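PDB 3G40: Na-K-Cl cotransporter from Methanosarcina acetivorans, which probably couples the movement of chloride and cations across the membrane, this chain being its cytoplasmic C-terminal domain, an alpha/beta fold on one twisted sheet. Local coordinates for residues A[21-26]-A[41-46]; A[113-118]-A[129-134]; A[139-144]-A[274-279]; A[179-184]-A[249-254]. All coordinates share one frame; numbering follows the deposited sequence.

All four contacts are buried and join parts of one mixed ten-stranded sheet and its helices. Interactions 1 and 2 are helix-on-strand packings within beta-alpha-beta units of the first half; their strands, 22-27 and 112-116, are sheet neighbours, yet their helices lie on opposite faces. Interaction 4 is likewise apolar, but its helix and strand belong to the second half and are far apart in sequence. Interaction 3 differs in chemistry, four backbone hydrogen bonds between antiparallel strands joining the two halves. Interaction 4 is nested in the loop that interaction 3 closes, and Asp277 of 274-279 accepts the backbone N-H of Leu180 in 179-184.

Interaction 1: residues A[21-26]-A[41-46]; sequences ANLLVP and RDITYP
Ala21 and Thr44 bring the two backbones closest, their CA atoms 5.2 Å apart where the last turn of helix 30-44 passes the start of strand 22-27. No direct hydrogen bond crosses here. A water bridges the backbones instead, accepting from the N of Ala21 and donating to the O of Ile43. Beside it the CB of Ala21 points at the helix and meets CG2 of Ile43 at 4.0 Å. The methyl CG2 of Thr44 lies 3.5 Å from the carbonyl O of Ala21 and 3.7 Å from CD1 of Leu23. Its chi1 of 53° sets this methyl anti to the carbonyl carbon, while OG1 turns back to bond the O of Leu40 one helical turn earlier, so the polar branch is satisfied within the helix and the apolar branch faces the strand. Leu23 also directs its side chain at the helix; its CD1 touches CG2 of Ile43 at 4.1 Å, the two side chains crossing at about a right angle. The contact belongs to the beta-alpha-beta unit of strand 22-27, helix 30-44 and strand 49-54. Ala21 and Leu23 bond through their backbones to Ser49 on the third element, Thr44 packs on Val50 of the same strand, and Ile43 reaches both Phe114 of strand 112-116 and Ile184 of helix 179-192.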
loop_
_atom_site.group_PDB
_atom_site.type_symbol
_atom_site.label_atom_id
_atom_site.label_comp_id
_atom_site.label_asym_id
_atom_site.label_seq_id
_atom_site.Cartn_x
_atom_site.Cartn_y
_atom_site.Cartn_z
ATOM N N ALA A 21 -8.110 -16.681 -11.526
ATOM C CA ALA A 21 -9.151 -15.797 -11.049
ATOM C C ALA A 21 -9.471 -14.817 -12.171
ATOM O O ALA A 21 -8.564 -14.163 -12.691
ATOM C CB ALA A 21 -8.657 -15.041 -9.826
ATOM N N ASN A 22 -10.745 -14.723 -12.526
ATOM C CA ASN A 22 -11.219 -13.702 -13.459
ATOM C C ASN A 22 -12.131 -12.745 -12.696
ATOM O O ASN A 22 -13.236 -13.114 -12.328
ATOM C CB ASN A 22 -11.970 -14.354 -14.619
ATOM C CG ASN A 22 -11.098 -15.311 -15.405
ATOM O OD1 ASN A 22 -10.027 -14.938 -15.885
ATOM N ND2 ASN A 22 -11.553 -16.556 -15.541
ATOM N N LEU A 23 -11.644 -11.536 -12.420
ATOM C CA LEU A 23 -12.364 -10.605 -11.561
ATOM C C LEU A 23 -13.195 -9.619 -12.369
ATOM O O LEU A 23 -12.762 -9.149 -13.417
ATOM C CB LEU A 23 -11.388 -9.792 -10.705
ATOM C CG LEU A 23 -10.381 -10.607 -9.894
ATOM C CD1 LEU A 23 -9.509 -9.673 -9.044
ATOM C CD2 LEU A 23 -11.129 -11.607 -9.040
ATOM N N LEU A 24 -14.381 -9.307 -11.864
ATOM C CA LEU A 24 -15.126 -8.144 -12.323
ATOM C C LEU A 24 -14.959 -7.082 -11.245
ATOM O O LEU A 24 -15.321 -7.298 -10.084
ATOM C CB LEU A 24 -16.601 -8.491 -12.497
ATOM C CG LEU A 24 -17.495 -7.336 -12.952
ATOM C CD1 LEU A 24 -17.048 -6.826 -14.324
ATOM C CD2 LEU A 24 -18.926 -7.806 -13.002
ATOM N N VAL A 25 -14.372 -5.955 -11.622
ATOM C CA VAL A 25 -14.037 -4.911 -10.665
ATOM C C VAL A 25 -14.759 -3.599 -11.000
ATOM O O VAL A 25 -14.354 -2.876 -11.909
ATOM C CB VAL A 25 -12.506 -4.657 -10.651
ATOM C CG1 VAL A 25 -12.138 -3.615 -9.595
ATOM C CG2 VAL A 25 -11.735 -5.969 -10.431
ATOM N N PRO A 26 -15.820 -3.274 -10.249
ATOM C CA PRO A 26 -16.451 -1.968 -10.460
ATOM C C PRO A 26 -15.514 -0.856 -10.017
ATOM O O PRO A 26 -14.841 -0.988 -8.987
ATOM C CB PRO A 26 -17.685 -2.005 -9.553
ATOM C CG PRO A 26 -17.781 -3.420 -9.026
ATOM C CD PRO A 26 -16.425 -4.026 -9.138
ATOM N N ARG A 41 -3.610 -7.485 -9.024
ATOM C CA ARG A 41 -2.622 -8.234 -9.802
ATOM C C ARG A 41 -2.159 -9.514 -9.058
ATOM O O ARG A 41 -2.019 -10.589 -9.659
ATOM C CB ARG A 41 -1.436 -7.351 -10.112
ATOM C CG ARG A 41 -0.379 -7.994 -10.973
ATOM C CD ARG A 41 0.926 -7.288 -10.721
ATOM N NE ARG A 41 1.244 -7.348 -9.294
ATOM C CZ ARG A 41 2.104 -6.541 -8.678
ATOM N NH1 ARG A 41 2.739 -5.600 -9.370
ATOM N NH2 ARG A 41 2.332 -6.685 -7.368
ATOM N N ASP A 42 -1.907 -9.390 -7.761
ATOM C CA ASP A 42 -1.448 -10.541 -6.954
ATOM C C ASP A 42 -2.502 -11.641 -6.898
ATOM O O ASP A 42 -2.173 -12.816 -6.793
ATOM C CB ASP A 42 -1.083 -10.098 -5.527
ATOM C CG ASP A 42 0.110 -9.163 -5.492
ATOM O OD1 ASP A 42 0.916 -9.161 -6.452
ATOM O OD2 ASP A 42 0.235 -8.415 -4.507
ATOM N N ILE A 43 -3.776 -11.263 -6.988
ATOM C CA ILE A 43 -4.852 -12.252 -6.991
ATOM C C ILE A 43 -4.940 -12.986 -8.336
ATOM O O ILE A 43 -5.281 -14.168 -8.388
ATOM C CB ILE A 43 -6.211 -11.600 -6.662
ATOM C CG1 ILE A 43 -6.266 -11.196 -5.185
ATOM C CG2 ILE A 43 -7.366 -12.529 -7.019
ATOM C CD1 ILE A 43 -7.465 -10.272 -4.846
ATOM N N THR A 44 -4.605 -12.291 -9.416
ATOM C CA THR A 44 -4.865 -12.793 -10.771
ATOM C C THR A 44 -3.635 -13.311 -11.532
ATOM O O THR A 44 -3.775 -14.036 -12.517
ATOM C CB THR A 44 -5.574 -11.705 -11.638
ATOM O OG1 THR A 44 -4.811 -10.496 -11.588
ATOM C CG2 THR A 44 -6.969 -11.421 -11.111
ATOM N N TYR A 45 -2.439 -12.926 -11.100
ATOM C CA TYR A 45 -1.209 -13.357 -11.767
ATOM C C TYR A 45 -0.875 -14.832 -11.489
ATOM O O TYR A 45 -0.955 -15.285 -10.343
ATOM C CB TYR A 45 -0.033 -12.486 -11.318
ATOM C CG TYR A 45 1.273 -12.888 -11.946
ATOM C CD1 TYR A 45 2.147 -13.763 -11.298
ATOM C CD2 TYR A 45 1.635 -12.403 -13.191
ATOM C CE1 TYR A 45 3.340 -14.143 -11.894
ATOM C CE2 TYR A 45 2.817 -12.770 -13.784
ATOM C CZ TYR A 45 3.671 -13.637 -13.132
ATOM O OH TYR A 45 4.846 -13.985 -13.756
ATOM N N PRO A 46 -0.503 -15.592 -12.534
ATOM C CA PRO A 46 -0.439 -15.192 -13.938
ATOM C C PRO A 46 -1.661 -15.674 -14.719
ATOM O O PRO A 46 -2.310 -16.648 -14.317
ATOM C CB PRO A 46 0.783 -15.957 -14.460
ATOM C CG PRO A 46 1.037 -17.068 -13.455
ATOM C CD PRO A 46 0.002 -16.963 -12.357
HETATM O O HOH W 1 -5.407 -16.252 -10.576
#

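Interaction 2: residues A[113-118]-A[129-134]; sequences LFLRLP and EIIRKA
Leu113 and Leu115, two residues apart on strand 112-116, both point their side chains at helix 124-136, the connecting helix of a beta-alpha-beta unit that runs on into strand 140-145. Strand and helix segments are nearly antiparallel, at 167°, with their axes 10.4 Å apart at closest approach. Both leucines converge on one methyl of Ile130. This CG2 branch, anti to the backbone N because CG1 takes a chi1 of -74°, meets CD2 of Leu113, with the two side chains at about a right angle; the modelled separation is shorter than usual for two methyl carbons and is doubtful in detail. The same methyl lies 4.0 Å from CD1 of Leu115, which comes at it on a slant. The same CD2 of Leu113 also approaches the CB of Ala134, one helical turn on. Ala134 packs in addition on Val141, so the helix spreads onto strand 140-145 as well, and Ile131 extends to the loop residue Leu252. The interface itself is wholly apolar; Glu129 pairs with Arg132 and, at long range, with Lys133 within the helix. CD1 of Leu115 spans two successive helical side chains, touching CG1 of Ile131 at 3.9 Å.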
loop_
_atom_site.group_PDB
_atom_site.type_symbol
_atom_site.label_atom_id
_atom_site.label_comp_id
_atom_site.label_asym_id
_atom_site.label_seq_id
_atom_site.Cartn_x
_atom_site.Cartn_y
_atom_site.Cartn_z
ATOM N N LEU A 113 -16.729 -11.396 -8.516
ATOM C CA LEU A 113 -16.971 -9.974 -8.279
ATOM C C LEU A 113 -16.093 -9.449 -7.139
ATOM O O LEU A 113 -16.162 -9.955 -6.020
ATOM C CB LEU A 113 -18.443 -9.753 -7.921
ATOM C CG LEU A 113 -18.837 -8.304 -7.631
ATOM C CD1 LEU A 113 -18.591 -7.420 -8.864
ATOM C CD2 LEU A 113 -20.286 -8.237 -7.213
ATOM N N PHE A 114 -15.287 -8.427 -7.423
ATOM C CA PHE A 114 -14.406 -7.828 -6.424
ATOM C C PHE A 114 -14.962 -6.503 -5.904
ATOM O O PHE A 114 -15.058 -5.525 -6.650
ATOM C CB PHE A 114 -13.006 -7.625 -7.003
ATOM C CG PHE A 114 -11.984 -7.187 -5.987
ATOM C CD1 PHE A 114 -11.144 -8.117 -5.397
ATOM C CD2 PHE A 114 -11.867 -5.852 -5.621
ATOM C CE1 PHE A 114 -10.188 -7.729 -4.455
ATOM C CE2 PHE A 114 -10.913 -5.455 -4.669
ATOM C CZ PHE A 114 -10.074 -6.405 -4.090
ATOM N N LEU A 115 -15.304 -6.475 -4.616
ATOM C CA LEU A 115 -15.893 -5.294 -3.999
ATOM C C LEU A 115 -15.044 -4.798 -2.852
ATOM O O LEU A 115 -14.460 -5.583 -2.104
ATOM C CB LEU A 115 -17.284 -5.608 -3.453
ATOM C CG LEU A 115 -18.328 -6.152 -4.425
ATOM C CD1 LEU A 115 -19.562 -6.574 -3.664
ATOM C CD2 LEU A 115 -18.674 -5.101 -5.469
ATOM N N ARG A 116 -15.007 -3.486 -2.706
ATOM C CA ARG A 116 -14.354 -2.858 -1.579
ATOM C C ARG A 116 -15.409 -2.605 -0.503
ATOM O O ARG A 116 -16.536 -2.196 -0.798
ATOM C CB ARG A 116 -13.694 -1.551 -2.035
ATOM C CG ARG A 116 -12.986 -0.760 -0.955
ATOM C CD ARG A 116 -12.532 0.596 -1.487
ATOM N NE ARG A 116 -12.461 1.585 -0.416
ATOM C CZ ARG A 116 -13.414 2.474 -0.163
ATOM N NH1 ARG A 116 -14.502 2.510 -0.919
ATOM N NH2 ARG A 116 -13.276 3.334 0.839
ATOM N N LEU A 117 -15.053 -2.877 0.744
ATOM C CA LEU A 117 -15.933 -2.585 1.868
ATOM C C LEU A 117 -15.565 -1.200 2.395
ATOM O O LEU A 117 -14.518 -1.018 3.010
ATOM C CB LEU A 117 -15.757 -3.643 2.978
ATOM C CG LEU A 117 -16.685 -3.585 4.197
ATOM C CD1 LEU A 117 -18.152 -3.709 3.813
ATOM C CD2 LEU A 117 -16.304 -4.670 5.208
ATOM N N PRO A 118 -16.424 -0.206 2.143
ATOM C CA PRO A 118 -16.099 1.165 2.556
ATOM C C PRO A 118 -16.209 1.340 4.068
ATOM O O PRO A 118 -16.860 0.532 4.735
ATOM C CB PRO A 118 -17.169 2.014 1.850
ATOM C CG PRO A 118 -17.799 1.107 0.822
ATOM C CD PRO A 118 -17.670 -0.282 1.369
ATOM N N GLU A 129 -27.150 -6.378 -1.474
ATOM C CA GLU A 129 -27.990 -6.798 -2.587
ATOM C C GLU A 129 -27.136 -7.280 -3.757
ATOM O O GLU A 129 -27.462 -8.271 -4.412
ATOM C CB GLU A 129 -28.891 -5.646 -3.036
ATOM C CG GLU A 129 -29.888 -6.028 -4.114
ATOM C CD GLU A 129 -30.693 -7.258 -3.748
ATOM O OE1 GLU A 129 -30.891 -7.510 -2.538
ATOM O OE2 GLU A 129 -31.129 -7.975 -4.673
ATOM N N ILE A 130 -26.043 -6.567 -4.017
ATOM C CA ILE A 130 -25.102 -6.951 -5.060
ATOM C C ILE A 130 -24.537 -8.337 -4.765
ATOM O O ILE A 130 -24.501 -9.205 -5.636
ATOM C CB ILE A 130 -23.952 -5.933 -5.165
ATOM C CG1 ILE A 130 -24.447 -4.645 -5.826
ATOM C CG2 ILE A 130 -22.795 -6.508 -5.959
ATOM C CD1 ILE A 130 -24.956 -4.858 -7.225
ATOM N N ILE A 131 -24.109 -8.533 -3.522
ATOM C CA ILE A 131 -23.559 -9.810 -3.069
ATOM C C ILE A 131 -24.551 -10.957 -3.244
ATOM O O ILE A 131 -24.194 -12.043 -3.696
ATOM C CB ILE A 131 -23.123 -9.719 -1.595
ATOM C CG1 ILE A 131 -21.896 -8.809 -1.473
ATOM C CG2 ILE A 131 -22.841 -11.103 -1.023
ATOM C CD1 ILE A 131 -21.500 -8.494 -0.052
ATOM N N ARG A 132 -25.801 -10.705 -2.882
ATOM C CA ARG A 132 -26.863 -11.693 -3.012
ATOM C C ARG A 132 -27.082 -12.049 -4.493
ATOM O O ARG A 132 -27.232 -13.220 -4.851
ATOM C CB ARG A 132 -28.143 -11.120 -2.403
ATOM C CG ARG A 132 -29.065 -12.118 -1.734
ATOM C CD ARG A 132 -30.298 -11.395 -1.203
ATOM N NE ARG A 132 -30.975 -10.648 -2.263
ATOM C CZ ARG A 132 -32.166 -10.965 -2.763
ATOM N NH1 ARG A 132 -32.834 -12.007 -2.286
ATOM N NH2 ARG A 132 -32.696 -10.232 -3.735
ATOM N N LYS A 133 -27.081 -11.024 -5.342
ATOM C CA LYS A 133 -27.294 -11.181 -6.780
ATOM C C LYS A 133 -26.162 -11.925 -7.492
ATOM O O LYS A 133 -26.401 -12.621 -8.480
ATOM C CB LYS A 133 -27.466 -9.809 -7.445
ATOM C CG LYS A 133 -28.713 -9.026 -7.042
ATOM C CD LYS A 133 -29.937 -9.421 -7.864
ATOM C CE LYS A 133 -31.115 -8.496 -7.572
ATOM N NZ LYS A 133 -32.438 -9.119 -7.872
ATOM N N ALA A 134 -24.929 -11.765 -7.010
ATOM C CA ALA A 134 -23.762 -12.319 -7.703
ATOM C C ALA A 134 -23.851 -13.834 -7.859
ATOM O O ALA A 134 -23.417 -14.392 -8.867
ATOM C CB ALA A 134 -22.454 -11.920 -6.997
#

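Interaction 3: residues A[139-144]-A[274-279]; sequences MGVLLF and FALDSG
Val141 and Leu276 form a hydrogen-bonded antiparallel pair, with Val141 N 2.9 Å from Leu276 O and Leu276 N 2.8 Å from Val141 O. Leu143 and Phe274 repeat the pattern: Leu143 N gives a bond of 168° in the carbonyl plane of Phe274, whereas the return bond from Phe274 N meets Leu143 O tilted 21° from that carbonyl's plane. The same Leu143 O lies at the edge of the Phe274 ring, 3.4 Å from its CD1. Between these pairs, Leu142 and Ala275 face each other without mutual backbone hydrogen bonds, and Leu142 CD2 rests 3.7 Å from Ala275 CB. Beyond Leu276 the regular backbone pairing ends, though the chains stay close, and a water donates to both Met139 O and Asp277 O; Ser278 CB packs on the peptide joining Met139 and Gly140. Farther out, Leu180 of helix 179-192 lies over Leu142 and Ala275, while Val141 and Leu276 face helix 124-136 through Ala134 and Ile131. Asp277 turns its carboxylate to the backbone N atoms of Asp179 and Leu180, tying the strand end to the start of that helix. This is an antiparallel junction in an otherwise parallel sheet, joining the two halves of an alpha/beta domain with helices on both faces.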
loop_
_atom_site.group_PDB
_atom_site.type_symbol
_atom_site.label_atom_id
_atom_site.label_comp_id
_atom_site.label_asym_id
_atom_site.label_seq_id
_atom_site.Cartn_x
_atom_site.Cartn_y
_atom_site.Cartn_z
ATOM N N MET A 139 -21.464 -16.394 -9.892
ATOM C CA MET A 139 -20.268 -15.643 -9.530
ATOM C C MET A 139 -19.871 -15.748 -8.057
ATOM O O MET A 139 -20.711 -15.684 -7.163
ATOM C CB MET A 139 -20.409 -14.166 -9.912
ATOM C CG MET A 139 -20.189 -13.887 -11.381
ATOM S SD MET A 139 -20.362 -12.133 -11.762
ATOM C CE MET A 139 -18.732 -11.485 -11.408
ATOM N N GLY A 140 -18.576 -15.894 -7.820
ATOM C CA GLY A 140 -18.035 -15.758 -6.481
ATOM C C GLY A 140 -17.919 -14.282 -6.150
ATOM O O GLY A 140 -17.997 -13.426 -7.042
ATOM N N VAL A 141 -17.748 -13.976 -4.871
ATOM C CA VAL A 141 -17.564 -12.594 -4.440
ATOM C C VAL A 141 -16.352 -12.488 -3.516
ATOM O O VAL A 141 -16.171 -13.317 -2.610
ATOM C CB VAL A 141 -18.815 -12.048 -3.712
ATOM C CG1 VAL A 141 -18.568 -10.628 -3.211
ATOM C CG2 VAL A 141 -20.032 -12.087 -4.640
ATOM N N LEU A 142 -15.506 -11.488 -3.771
ATOM C CA LEU A 142 -14.435 -11.126 -2.850
ATOM C C LEU A 142 -14.755 -9.755 -2.289
ATOM O O LEU A 142 -14.934 -8.797 -3.038
ATOM C CB LEU A 142 -13.082 -11.091 -3.562
ATOM C CG LEU A 142 -12.514 -12.438 -4.014
ATOM C CD1 LEU A 142 -11.235 -12.230 -4.812
ATOM C CD2 LEU A 142 -12.249 -13.353 -2.790
ATOM N N LEU A 143 -14.856 -9.659 -0.972
ATOM C CA LEU A 143 -15.123 -8.373 -0.343
ATOM C C LEU A 143 -13.898 -7.948 0.464
ATOM O O LEU A 143 -13.499 -8.615 1.426
ATOM C CB LEU A 143 -16.378 -8.458 0.526
ATOM C CG LEU A 143 -16.762 -7.221 1.336
ATOM C CD1 LEU A 143 -17.273 -6.075 0.433
ATOM C CD2 LEU A 143 -17.795 -7.598 2.392
ATOM N N PHE A 144 -13.282 -6.845 0.049
ATOM C CA PHE A 144 -11.990 -6.448 0.583
ATOM C C PHE A 144 -12.100 -5.309 1.596
ATOM O O PHE A 144 -12.647 -4.248 1.306
ATOM C CB PHE A 144 -11.068 -6.086 -0.584
ATOM C CG PHE A 144 -9.690 -5.643 -0.179
ATOM C CD1 PHE A 144 -8.982 -6.308 0.828
ATOM C CD2 PHE A 144 -9.084 -4.589 -0.840
ATOM C CE1 PHE A 144 -7.701 -5.899 1.173
ATOM C CE2 PHE A 144 -7.806 -4.179 -0.508
ATOM C CZ PHE A 144 -7.111 -4.830 0.505
ATOM N N PHE A 274 -13.012 -11.199 2.470
ATOM C CA PHE A 274 -14.104 -12.134 2.727
ATOM C C PHE A 274 -14.563 -12.742 1.416
ATOM O O PHE A 274 -14.897 -12.025 0.469
ATOM C CB PHE A 274 -15.262 -11.419 3.430
ATOM C CG PHE A 274 -14.851 -10.730 4.696
ATOM C CD1 PHE A 274 -14.261 -9.478 4.652
ATOM C CD2 PHE A 274 -15.021 -11.354 5.933
ATOM C CE1 PHE A 274 -13.854 -8.846 5.821
ATOM C CE2 PHE A 274 -14.626 -10.731 7.105
ATOM C CZ PHE A 274 -14.041 -9.479 7.055
ATOM N N ALA A 275 -14.553 -14.068 1.359
ATOM C CA ALA A 275 -14.785 -14.777 0.116
ATOM C C ALA A 275 -16.047 -15.642 0.134
ATOM O O ALA A 275 -16.176 -16.559 0.955
ATOM C CB ALA A 275 -13.567 -15.614 -0.234
ATOM N N LEU A 276 -16.974 -15.347 -0.783
ATOM C CA LEU A 276 -18.193 -16.137 -0.946
ATOM C C LEU A 276 -18.072 -16.952 -2.221
ATOM O O LEU A 276 -17.795 -16.405 -3.289
ATOM C CB LEU A 276 -19.423 -15.225 -1.012
ATOM C CG LEU A 276 -20.768 -15.830 -1.419
ATOM C CD1 LEU A 276 -21.266 -16.856 -0.408
ATOM C CD2 LEU A 276 -21.789 -14.715 -1.593
ATOM N N ASP A 277 -18.277 -18.261 -2.105
ATOM C CA ASP A 277 -18.195 -19.170 -3.245
ATOM C C ASP A 277 -19.352 -18.972 -4.224
ATOM O O ASP A 277 -20.437 -18.542 -3.839
ATOM C CB ASP A 277 -18.264 -20.619 -2.773
ATOM C CG ASP A 277 -16.997 -21.077 -2.097
ATOM O OD1 ASP A 277 -16.034 -20.287 -1.997
ATOM O OD2 ASP A 277 -16.973 -22.243 -1.678
ATOM N N SER A 278 -19.125 -19.322 -5.482
ATOM C CA SER A 278 -20.213 -19.364 -6.449
ATOM C C SER A 278 -20.976 -20.650 -6.198
ATOM O O SER A 278 -22.169 -20.753 -6.488
ATOM C CB SER A 278 -19.670 -19.376 -7.873
ATOM O OG SER A 278 -18.903 -20.546 -8.107
ATOM N N GLY A 279 -20.270 -21.632 -5.653
ATOM C CA GLY A 279 -20.838 -22.952 -5.444
ATOM C C GLY A 279 -20.350 -23.918 -6.506
ATOM O O GLY A 279 -20.551 -25.129 -6.408
HETATM O O HOH W 2 -21.974 -16.565 -4.973
#

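Interaction 4: residues A[179-184]-A[249-254]; sequences DLALLI and IFSLDP
Ile249 overlaps the first turns of helix 179-192 with both ends of its side chain, laying CG2 against Ala181 and CD1 against Ile184. This is helix-on-sheet packing of an alpha/beta fold: the helix lies against strand 247-251, and segments 179-184 and 249-251 run nearly antiparallel, at 166°, their axes 7.9 Å apart. Ala181, whose small side chain points at the strand, lets the backbones come close, and its CA is 6.0 Å from that of Ser251. The CG2 of Ile249 touches the CB of Ala181 at 3.9 Å and the carbonyl O of Ala181 at 3.8 Å. With chi1 at -57°, Ile249 holds this methyl anti to its own backbone N and extends CG1 and CD1 the other way, one helical turn on. There CD1 meets the CG2 branch of Ile184 on a slant, while Ile184 also packs on Leu142 of strand 140-145. No hydrogen bond links the two segments directly. Around them, Ala181 also packs on Leu160 of strand 157-161, and Ile249 on Ile158, Leu160 and Ile273, so the apolar packing continues onto strands 157-161 and 271-276. Phe250 points away from the helix and stacks on Trp161. At the strand end the OG of Ser251 bonds to the O of Asn177, just before the helix, and that same OG lies 4.1 Å from the CB of Ala181.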
loop_
_atom_site.group_PDB
_atom_site.type_symbol
_atom_site.label_atom_id
_atom_site.label_comp_id
_atom_site.label_asym_id
_atom_site.label_seq_id
_atom_site.Cartn_x
_atom_site.Cartn_y
_atom_site.Cartn_z
ATOM N N ASP A 179 -14.214 -22.672 -0.755
ATOM C CA ASP A 179 -13.333 -22.975 -1.880
ATOM C C ASP A 179 -12.568 -21.745 -2.371
ATOM O O ASP A 179 -11.350 -21.812 -2.594
ATOM C CB ASP A 179 -14.114 -23.594 -3.034
ATOM C CG ASP A 179 -14.650 -24.961 -2.698
ATOM O OD1 ASP A 179 -14.026 -25.956 -3.102
ATOM O OD2 ASP A 179 -15.693 -25.032 -2.029
ATOM N N LEU A 180 -13.282 -20.633 -2.546
ATOM C CA LEU A 180 -12.671 -19.392 -3.031
ATOM C C LEU A 180 -11.666 -18.887 -1.987
ATOM O O LEU A 180 -10.567 -18.454 -2.327
ATOM C CB LEU A 180 -13.751 -18.326 -3.288
ATOM C CG LEU A 180 -13.639 -17.341 -4.453
ATOM C CD1 LEU A 180 -14.373 -16.033 -4.120
ATOM C CD2 LEU A 180 -12.201 -17.076 -4.880
ATOM N N ALA A 181 -12.046 -18.956 -0.710
ATOM C CA ALA A 181 -11.144 -18.559 0.376
ATOM C C ALA A 181 -9.809 -19.307 0.304
ATOM O O ALA A 181 -8.740 -18.696 0.359
ATOM C CB ALA A 181 -11.812 -18.783 1.749
ATOM N N LEU A 182 -9.880 -20.627 0.147
ATOM C CA LEU A 182 -8.679 -21.460 0.041
ATOM C C LEU A 182 -7.837 -21.131 -1.188
ATOM O O LEU A 182 -6.613 -21.051 -1.111
ATOM C CB LEU A 182 -9.061 -22.944 0.035
ATOM C CG LEU A 182 -7.942 -23.979 -0.055
ATOM C CD1 LEU A 182 -6.927 -23.777 1.089
ATOM C CD2 LEU A 182 -8.551 -25.382 -0.013
ATOM N N LEU A 183 -8.493 -20.955 -2.333
ATOM C CA LEU A 183 -7.781 -20.641 -3.572
ATOM C C LEU A 183 -7.059 -19.305 -3.488
ATOM O O LEU A 183 -5.925 -19.173 -3.947
ATOM C CB LEU A 183 -8.745 -20.658 -4.764
ATOM C CG LEU A 183 -9.221 -22.057 -5.156
ATOM C CD1 LEU A 183 -10.520 -21.985 -5.937
ATOM C CD2 LEU A 183 -8.137 -22.800 -5.948
ATOM N N ILE A 184 -7.718 -18.315 -2.893
ATOM C CA ILE A 184 -7.105 -17.017 -2.693
ATOM C C ILE A 184 -5.923 -17.102 -1.713
ATOM O O ILE A 184 -4.886 -16.471 -1.925
ATOM C CB ILE A 184 -8.136 -15.987 -2.194
ATOM C CG1 ILE A 184 -9.140 -15.642 -3.311
ATOM C CG2 ILE A 184 -7.436 -14.722 -1.722
ATOM C CD1 ILE A 184 -8.561 -14.814 -4.445
ATOM N N ILE A 249 -7.993 -13.956 5.697
ATOM C CA ILE A 249 -9.007 -14.405 4.740
ATOM C C ILE A 249 -10.105 -15.154 5.480
ATOM O O ILE A 249 -9.827 -16.106 6.226
ATOM C CB ILE A 249 -8.380 -15.328 3.665
ATOM C CG1 ILE A 249 -7.236 -14.589 2.946
ATOM C CG2 ILE A 249 -9.452 -15.831 2.679
ATOM C CD1 ILE A 249 -6.376 -15.478 2.094
ATOM N N PHE A 250 -11.344 -14.695 5.314
ATOM C CA PHE A 250 -12.514 -15.345 5.898
ATOM C C PHE A 250 -13.443 -15.800 4.782
ATOM O O PHE A 250 -13.337 -15.333 3.648
ATOM C CB PHE A 250 -13.286 -14.363 6.786
ATOM C CG PHE A 250 -12.517 -13.893 7.993
ATOM C CD1 PHE A 250 -11.732 -12.750 7.932
ATOM C CD2 PHE A 250 -12.597 -14.584 9.192
ATOM C CE1 PHE A 250 -11.024 -12.313 9.049
ATOM C CE2 PHE A 250 -11.886 -14.150 10.317
ATOM C CZ PHE A 250 -11.099 -13.020 10.237
ATOM N N SER A 251 -14.365 -16.701 5.099
ATOM C CA SER A 251 -15.487 -16.943 4.202
ATOM C C SER A 251 -16.519 -15.839 4.409
ATOM O O SER A 251 -16.653 -15.312 5.516
ATOM C CB SER A 251 -16.091 -18.322 4.458
ATOM O OG SER A 251 -15.177 -19.312 4.031
ATOM N N LEU A 252 -17.208 -15.462 3.332
ATOM C CA LEU A 252 -18.276 -14.465 3.370
ATOM C C LEU A 252 -19.635 -15.171 3.349
ATOM O O LEU A 252 -19.927 -15.946 2.431
ATOM C CB LEU A 252 -18.157 -13.508 2.157
ATOM C CG LEU A 252 -19.226 -12.437 1.942
ATOM C CD1 LEU A 252 -19.306 -11.517 3.144
ATOM C CD2 LEU A 252 -18.904 -11.628 0.670
ATOM N N ASP A 253 -20.455 -14.913 4.364
ATOM C CA ASP A 253 -21.804 -15.477 4.443
ATOM C C ASP A 253 -22.617 -14.955 3.264
ATOM O O ASP A 253 -22.526 -13.773 2.939
ATOM C CB ASP A 253 -22.451 -15.053 5.769
ATOM C CG ASP A 253 -23.815 -15.694 6.010
ATOM O OD1 ASP A 253 -24.505 -16.065 5.038
ATOM O OD2 ASP A 253 -24.208 -15.804 7.192
ATOM N N PRO A 254 -23.399 -15.836 2.610
ATOM C CA PRO A 254 -24.273 -15.429 1.497
ATOM C C PRO A 254 -25.184 -14.263 1.876
ATOM O O PRO A 254 -25.652 -13.514 1.011
ATOM C CB PRO A 254 -25.118 -16.679 1.245
ATOM C CG PRO A 254 -24.277 -17.809 1.715
ATOM C CD PRO A 254 -23.431 -17.291 2.840
#